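PDB 5CDD: structural polyprotein, VP1 from Israeli acute paralysis virus, which probably serves as a structural building block of the virion, forming part of the capsid shell together with the other pieces of the polyprotein. Local coordinates for residues S82-F96 / E142-I156. Numbering follows the deposited sequence.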
loop_
_atom_site.group_PDB
_atom_site.type_symbol
_atom_site.label_atom_id
_atom_site.label_comp_id
_atom_site.label_asym_id
_atom_site.label_seq_id
_atom_site.Cartn_x
_atom_site.Cartn_y
_atom_site.Cartn_z
ATOM N N SER A 82 23.234 -32.754 -22.295
ATOM C CA SER A 82 24.377 -32.190 -23.004
ATOM C C SER A 82 24.702 -32.971 -24.273
ATOM O O SER A 82 25.266 -32.423 -25.221
ATOM C CB SER A 82 25.612 -32.158 -22.096
ATOM O OG SER A 82 26.158 -33.453 -21.916
ATOM N N TYR A 83 24.340 -34.249 -24.287
ATOM C CA TYR A 83 24.604 -35.111 -25.434
ATOM C C TYR A 83 23.759 -34.795 -26.666
ATOM O O TYR A 83 24.041 -35.297 -27.755
ATOM C CB TYR A 83 24.415 -36.575 -25.034
ATOM C CG TYR A 83 25.643 -37.200 -24.408
ATOM C CD1 TYR A 83 26.749 -37.535 -25.188
ATOM C CD2 TYR A 83 25.697 -37.466 -23.040
ATOM C CE1 TYR A 83 27.880 -38.123 -24.624
ATOM C CE2 TYR A 83 26.827 -38.054 -22.463
ATOM C CZ TYR A 83 27.914 -38.381 -23.262
ATOM O OH TYR A 83 29.028 -38.975 -22.709
ATOM N N LEU A 84 22.734 -33.964 -26.500
ATOM C CA LEU A 84 21.862 -33.588 -27.612
ATOM C C LEU A 84 22.287 -32.277 -28.270
ATOM O O LEU A 84 21.735 -31.888 -29.299
ATOM C CB LEU A 84 20.415 -33.446 -27.130
ATOM C CG LEU A 84 19.686 -34.681 -26.605
ATOM C CD1 LEU A 84 18.306 -34.284 -26.107
ATOM C CD2 LEU A 84 19.573 -35.718 -27.709
ATOM N N TYR A 85 23.268 -31.602 -27.679
ATOM C CA TYR A 85 23.746 -30.323 -28.197
ATOM C C TYR A 85 25.264 -30.296 -28.324
ATOM O O TYR A 85 25.945 -31.218 -27.877
ATOM C CB TYR A 85 23.278 -29.204 -27.268
ATOM C CG TYR A 85 21.779 -29.201 -27.068
ATOM C CD1 TYR A 85 20.933 -28.593 -27.996
ATOM C CD2 TYR A 85 21.201 -29.850 -25.976
ATOM C CE1 TYR A 85 19.549 -28.633 -27.844
ATOM C CE2 TYR A 85 19.817 -29.898 -25.816
ATOM C CZ TYR A 85 19.000 -29.289 -26.755
ATOM O OH TYR A 85 17.633 -29.346 -26.614
ATOM N N ARG A 86 25.794 -29.232 -28.925
ATOM C CA ARG A 86 27.238 -29.109 -29.110
ATOM C C ARG A 86 27.887 -28.005 -28.276
ATOM O O ARG A 86 29.073 -28.079 -27.961
ATOM C CB ARG A 86 27.565 -28.867 -30.586
ATOM C CG ARG A 86 29.061 -28.819 -30.884
ATOM C CD ARG A 86 29.709 -30.176 -30.642
ATOM N NE ARG A 86 29.300 -31.161 -31.641
ATOM C CZ ARG A 86 29.381 -32.477 -31.475
ATOM N NH1 ARG A 86 29.852 -32.978 -30.342
ATOM N NH2 ARG A 86 28.992 -33.295 -32.444
ATOM N N PHE A 87 27.114 -26.985 -27.921
ATOM C CA PHE A 87 27.642 -25.866 -27.143
ATOM C C PHE A 87 26.847 -25.610 -25.873
ATOM O O PHE A 87 25.686 -26.008 -25.762
ATOM C CB PHE A 87 27.616 -24.587 -27.986
ATOM C CG PHE A 87 28.450 -24.656 -29.229
ATOM C CD1 PHE A 87 29.829 -24.472 -29.171
ATOM C CD2 PHE A 87 27.858 -24.901 -30.464
ATOM C CE1 PHE A 87 30.607 -24.530 -30.324
ATOM C CE2 PHE A 87 28.626 -24.961 -31.624
ATOM C CZ PHE A 87 30.004 -24.775 -31.554
ATOM N N TYR A 88 27.483 -24.942 -24.914
ATOM C CA TYR A 88 26.830 -24.585 -23.660
ATOM C C TYR A 88 27.130 -23.116 -23.391
ATOM O O TYR A 88 27.997 -22.524 -24.036
ATOM C CB TYR A 88 27.316 -25.470 -22.503
ATOM C CG TYR A 88 28.694 -25.164 -21.960
ATOM C CD1 TYR A 88 28.920 -24.048 -21.152
ATOM C CD2 TYR A 88 29.766 -26.012 -22.220
ATOM C CE1 TYR A 88 30.180 -23.791 -20.615
ATOM C CE2 TYR A 88 31.029 -25.765 -21.689
ATOM C CZ TYR A 88 31.229 -24.655 -20.887
ATOM O OH TYR A 88 32.478 -24.417 -20.358
ATOM N N ARG A 89 26.418 -22.526 -22.441
ATOM C CA ARG A 89 26.608 -21.117 -22.138
ATOM C C ARG A 89 25.908 -20.749 -20.839
ATOM O O ARG A 89 24.768 -21.142 -20.610
ATOM C CB ARG A 89 26.055 -20.296 -23.301
ATOM C CG ARG A 89 26.060 -18.808 -23.106
ATOM C CD ARG A 89 24.686 -18.292 -22.729
ATOM N NE ARG A 89 24.613 -16.852 -22.945
ATOM C CZ ARG A 89 23.546 -16.108 -22.686
ATOM N NH1 ARG A 89 22.451 -16.667 -22.191
ATOM N NH2 ARG A 89 23.574 -14.806 -22.935
ATOM N N GLY A 90 26.597 -19.999 -19.987
ATOM C CA GLY A 90 26.013 -19.603 -18.718
ATOM C C GLY A 90 26.730 -20.213 -17.528
ATOM O O GLY A 90 27.586 -21.084 -17.688
ATOM N N GLY A 91 26.369 -19.759 -16.331
ATOM C CA GLY A 91 26.991 -20.254 -15.115
ATOM C C GLY A 91 26.499 -21.608 -14.642
ATOM O O GLY A 91 25.686 -22.255 -15.306
ATOM N N ARG A 92 26.992 -22.031 -13.481
ATOM C CA ARG A 92 26.635 -23.322 -12.900
ATOM C C ARG A 92 26.460 -23.233 -11.382
ATOM O O ARG A 92 27.057 -22.382 -10.728
ATOM C CB ARG A 92 27.722 -24.346 -13.230
ATOM C CG ARG A 92 27.922 -24.575 -14.720
ATOM C CD ARG A 92 29.357 -24.960 -15.026
ATOM N NE ARG A 92 29.579 -25.189 -16.452
ATOM C CZ ARG A 92 29.169 -26.268 -17.112
ATOM N NH1 ARG A 92 28.511 -27.229 -16.475
ATOM N NH2 ARG A 92 29.421 -26.391 -18.409
ATOM N N ARG A 93 25.636 -24.119 -10.832
ATOM C CA ARG A 93 25.381 -24.152 -9.396
ATOM C C ARG A 93 25.677 -25.531 -8.824
ATOM O O ARG A 93 25.450 -26.548 -9.481
ATOM C CB ARG A 93 23.922 -23.787 -9.106
ATOM C CG ARG A 93 23.600 -22.321 -9.318
ATOM C CD ARG A 93 22.109 -22.059 -9.242
ATOM N NE ARG A 93 21.812 -20.631 -9.315
ATOM C CZ ARG A 93 20.596 -20.131 -9.503
ATOM N NH1 ARG A 93 19.561 -20.944 -9.639
ATOM N NH2 ARG A 93 20.415 -18.818 -9.554
ATOM N N TYR A 94 26.189 -25.556 -7.597
ATOM C CA TYR A 94 26.512 -26.810 -6.926
ATOM C C TYR A 94 26.047 -26.797 -5.476
ATOM O O TYR A 94 26.033 -25.752 -4.825
ATOM C CB TYR A 94 28.024 -27.070 -6.940
ATOM C CG TYR A 94 28.651 -27.159 -8.311
ATOM C CD1 TYR A 94 29.073 -26.013 -8.984
ATOM C CD2 TYR A 94 28.835 -28.393 -8.934
ATOM C CE1 TYR A 94 29.665 -26.094 -10.247
ATOM C CE2 TYR A 94 29.422 -28.486 -10.193
ATOM C CZ TYR A 94 29.837 -27.334 -10.843
ATOM O OH TYR A 94 30.421 -27.426 -12.088
ATOM N N LYS A 95 25.660 -27.964 -4.977
ATOM C CA LYS A 95 25.234 -28.106 -3.593
ATOM C C LYS A 95 25.926 -29.333 -3.024
ATOM O O LYS A 95 25.820 -30.429 -3.579
ATOM C CB LYS A 95 23.714 -28.275 -3.488
ATOM C CG LYS A 95 22.914 -27.078 -3.963
ATOM C CD LYS A 95 21.477 -27.143 -3.464
ATOM C CE LYS A 95 20.609 -26.094 -4.145
ATOM N NZ LYS A 95 21.203 -24.729 -4.069
ATOM N N PHE A 96 26.651 -29.145 -1.929
ATOM C CA PHE A 96 27.356 -30.249 -1.297
ATOM C C PHE A 96 26.724 -30.574 0.046
ATOM O O PHE A 96 26.836 -29.800 0.997
ATOM C CB PHE A 96 28.835 -29.899 -1.103
ATOM C CG PHE A 96 29.518 -29.431 -2.357
ATOM C CD1 PHE A 96 29.382 -28.114 -2.791
ATOM C CD2 PHE A 96 30.285 -30.311 -3.116
ATOM C CE1 PHE A 96 30.002 -27.677 -3.964
ATOM C CE2 PHE A 96 30.908 -29.887 -4.293
ATOM C CZ PHE A 96 30.766 -28.565 -4.718
ATOM N N GLU A 142 26.051 -24.326 -0.657
ATOM C CA GLU A 142 25.509 -23.903 -1.944
ATOM C C GLU A 142 26.304 -22.743 -2.535
ATOM O O GLU A 142 26.436 -21.688 -1.913
ATOM C CB GLU A 142 24.043 -23.501 -1.764
ATOM C CG GLU A 142 23.138 -24.660 -1.372
ATOM C CD GLU A 142 21.800 -24.207 -0.818
ATOM O OE1 GLU A 142 21.736 -23.884 0.386
ATOM O OE2 GLU A 142 20.814 -24.167 -1.585
ATOM N N VAL A 143 26.827 -22.938 -3.741
ATOM C CA VAL A 143 27.627 -21.913 -4.400
ATOM C C VAL A 143 27.349 -21.848 -5.906
ATOM O O VAL A 143 26.996 -22.851 -6.527
ATOM C CB VAL A 143 29.138 -22.173 -4.157
ATOM C CG1 VAL A 143 29.538 -23.511 -4.754
ATOM C CG2 VAL A 143 29.970 -21.047 -4.743
ATOM N N GLU A 144 27.508 -20.662 -6.487
ATOM C CA GLU A 144 27.264 -20.471 -7.910
ATOM C C GLU A 144 28.488 -19.920 -8.631
ATOM O O GLU A 144 29.178 -19.038 -8.119
ATOM C CB GLU A 144 26.096 -19.511 -8.120
ATOM C CG GLU A 144 25.684 -19.353 -9.569
ATOM C CD GLU A 144 24.686 -18.233 -9.765
ATOM O OE1 GLU A 144 23.737 -18.135 -8.957
ATOM O OE2 GLU A 144 24.846 -17.458 -10.730
ATOM N N VAL A 145 28.744 -20.441 -9.825
ATOM C CA VAL A 145 29.875 -20.005 -10.631
ATOM C C VAL A 145 29.368 -19.180 -11.810
ATOM O O VAL A 145 28.702 -19.702 -12.701
ATOM C CB VAL A 145 30.665 -21.213 -11.173
ATOM C CG1 VAL A 145 31.817 -20.738 -12.038
ATOM C CG2 VAL A 145 31.177 -22.053 -10.019
ATOM N N PRO A 146 29.669 -17.872 -11.823
ATOM C CA PRO A 146 29.227 -16.998 -12.912
ATOM C C PRO A 146 29.854 -17.435 -14.229
ATOM O O PRO A 146 30.790 -18.236 -14.240
ATOM C CB PRO A 146 29.730 -15.622 -12.481
ATOM C CG PRO A 146 29.781 -15.722 -10.994
ATOM C CD PRO A 146 30.363 -17.093 -10.786
ATOM N N PHE A 147 29.344 -16.916 -15.339
ATOM C CA PHE A 147 29.908 -17.263 -16.631
ATOM C C PHE A 147 30.898 -16.192 -17.063
ATOM O O PHE A 147 30.548 -15.267 -17.796
ATOM C CB PHE A 147 28.816 -17.407 -17.694
ATOM C CG PHE A 147 29.328 -17.899 -19.027
ATOM C CD1 PHE A 147 29.948 -19.144 -19.135
ATOM C CD2 PHE A 147 29.183 -17.124 -20.175
ATOM C CE1 PHE A 147 30.415 -19.610 -20.368
ATOM C CE2 PHE A 147 29.648 -17.583 -21.411
ATOM C CZ PHE A 147 30.264 -18.829 -21.506
ATOM N N TYR A 148 32.128 -16.306 -16.572
ATOM C CA TYR A 148 33.191 -15.380 -16.937
ATOM C C TYR A 148 33.912 -16.101 -18.067
ATOM O O TYR A 148 34.687 -17.024 -17.821
ATOM C CB TYR A 148 34.148 -15.169 -15.763
ATOM C CG TYR A 148 33.558 -14.435 -14.577
ATOM C CD1 TYR A 148 32.988 -13.170 -14.726
ATOM C CD2 TYR A 148 33.631 -14.975 -13.291
ATOM C CE1 TYR A 148 32.512 -12.458 -13.623
ATOM C CE2 TYR A 148 33.159 -14.274 -12.183
ATOM C CZ TYR A 148 32.605 -13.015 -12.356
ATOM O OH TYR A 148 32.168 -12.304 -11.262
ATOM N N SER A 149 33.653 -15.689 -19.305
ATOM C CA SER A 149 34.253 -16.354 -20.454
ATOM C C SER A 149 34.850 -15.432 -21.511
ATOM O O SER A 149 34.438 -14.281 -21.659
ATOM C CB SER A 149 33.201 -17.257 -21.107
ATOM O OG SER A 149 33.685 -17.856 -22.295
ATOM N N GLN A 150 35.826 -15.958 -22.245
ATOM C CA GLN A 150 36.475 -15.219 -23.320
ATOM C C GLN A 150 35.656 -15.387 -24.599
ATOM O O GLN A 150 35.869 -14.676 -25.582
ATOM C CB GLN A 150 37.888 -15.755 -23.562
ATOM C CG GLN A 150 38.878 -15.494 -22.444
ATOM C CD GLN A 150 40.264 -16.023 -22.772
ATOM O OE1 GLN A 150 40.487 -17.233 -22.810
ATOM N NE2 GLN A 150 41.199 -15.115 -23.024
ATOM N N TYR A 151 34.722 -16.336 -24.572
ATOM C CA TYR A 151 33.862 -16.629 -25.716
ATOM C C TYR A 151 32.394 -16.650 -25.304
ATOM O O TYR A 151 32.069 -16.946 -24.156
ATOM C CB TYR A 151 34.228 -17.987 -26.305
ATOM C CG TYR A 151 35.671 -18.110 -26.722
ATOM C CD1 TYR A 151 36.163 -17.406 -27.820
ATOM C CD2 TYR A 151 36.547 -18.946 -26.030
ATOM C CE1 TYR A 151 37.489 -17.534 -28.222
ATOM C CE2 TYR A 151 37.873 -19.082 -26.422
ATOM C CZ TYR A 151 38.338 -18.375 -27.520
ATOM O OH TYR A 151 39.646 -18.518 -27.920
ATOM N N ARG A 152 31.511 -16.351 -26.253
ATOM C CA ARG A 152 30.076 -16.336 -25.984
ATOM C C ARG A 152 29.479 -17.731 -25.772
ATOM O O ARG A 152 28.373 -17.862 -25.242
ATOM C CB ARG A 152 29.343 -15.624 -27.120
ATOM C CG ARG A 152 29.532 -16.247 -28.488
ATOM C CD ARG A 152 28.867 -15.380 -29.531
ATOM N NE ARG A 152 29.470 -14.053 -29.566
ATOM C CZ ARG A 152 28.879 -12.977 -30.073
ATOM N NH1 ARG A 152 27.659 -13.072 -30.589
ATOM N NH2 ARG A 152 29.506 -11.809 -30.066
ATOM N N LYS A 153 30.205 -18.764 -26.193
ATOM C CA LYS A 153 29.766 -20.146 -26.024
ATOM C C LYS A 153 30.969 -21.083 -26.087
ATOM O O LYS A 153 31.972 -20.776 -26.730
ATOM C CB LYS A 153 28.726 -20.534 -27.087
ATOM C CG LYS A 153 29.206 -20.497 -28.529
ATOM C CD LYS A 153 28.109 -21.027 -29.452
ATOM C CE LYS A 153 28.461 -20.893 -30.929
ATOM N NZ LYS A 153 28.520 -19.475 -31.379
ATOM N N ILE A 154 30.865 -22.217 -25.403
ATOM C CA ILE A 154 31.946 -23.196 -25.365
ATOM C C ILE A 154 31.462 -24.561 -25.852
ATOM O O ILE A 154 30.314 -24.940 -25.611
ATOM C CB ILE A 154 32.470 -23.391 -23.922
ATOM C CG1 ILE A 154 32.688 -22.038 -23.230
ATOM C CG2 ILE A 154 33.762 -24.184 -23.946
ATOM C CD1 ILE A 154 33.863 -21.231 -23.746
ATOM N N PRO A 155 32.331 -25.316 -26.552
ATOM C CA PRO A 155 31.914 -26.638 -27.031
ATOM C C PRO A 155 31.773 -27.597 -25.850
ATOM O O PRO A 155 32.640 -27.647 -24.976
ATOM C CB PRO A 155 33.054 -27.049 -27.965
ATOM C CG PRO A 155 33.594 -25.747 -28.445
ATOM C CD PRO A 155 33.601 -24.920 -27.185
ATOM N N ILE A 156 30.678 -28.348 -25.819
ATOM C CA ILE A 156 30.453 -29.292 -24.737
ATOM C C ILE A 156 31.514 -30.386 -24.771
ATOM O O ILE A 156 31.665 -31.087 -25.773
ATOM C CB ILE A 156 29.061 -29.940 -24.838
ATOM C CG1 ILE A 156 27.981 -28.861 -24.755
ATOM C CG2 ILE A 156 28.883 -30.954 -23.723
ATOM C CD1 ILE A 156 26.572 -29.388 -24.917
#
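Tyr88 and Ile154 form a hydrogen-bonded antiparallel pair, and their side chains run side by side. Ile154 CB packs over one face of the Tyr88 ring, 3.5 Å from Tyr88 CZ. Arg92 NH2 covers the other face, and Asp165 binds the Tyr88 hydroxyl. Lys153 CE makes a CH-pi contact over the centre of the Phe87 ring. Ile156, the residue most covered across the contact, fills the end of this tight half, with Ile156 CG2 3.8 Å from Ser82 CB. Ile156 N donates to Arg86 O at 2.7 Å. In the middle, CG of Phe147 is anti to the backbone N (chi1 -174°), which carries the ring across so that Gly90 N sits over one face; Ser149 CB covers the opposite face. Strands 92-96 and 142-145 form a second well-bonded half, with four backbone hydrogen bonds. Beside them Arg93 NE forms a salt bridge with Glu144 OE1 at 3.2 Å, though Ser1 of another polyprotein chain is the stronger partner of Arg93. Lys95 NZ bridges to Glu142 OE2 at 2.6 Å and to Asp27 of a neighbouring polyprotein chain. The loose part is 148-151, which loops away; Arg152 beside it is partly exposed. Strand 87-98 also bonds to strands 189-191 (Phe87 with Gly191, at a classic bulge) and 176-184 (Arg93 with Ala183). Tyr94 and Val145 pack on strand 166-172 of the second sheet, consistent with the jelly-roll beta-sandwich of this capsid family.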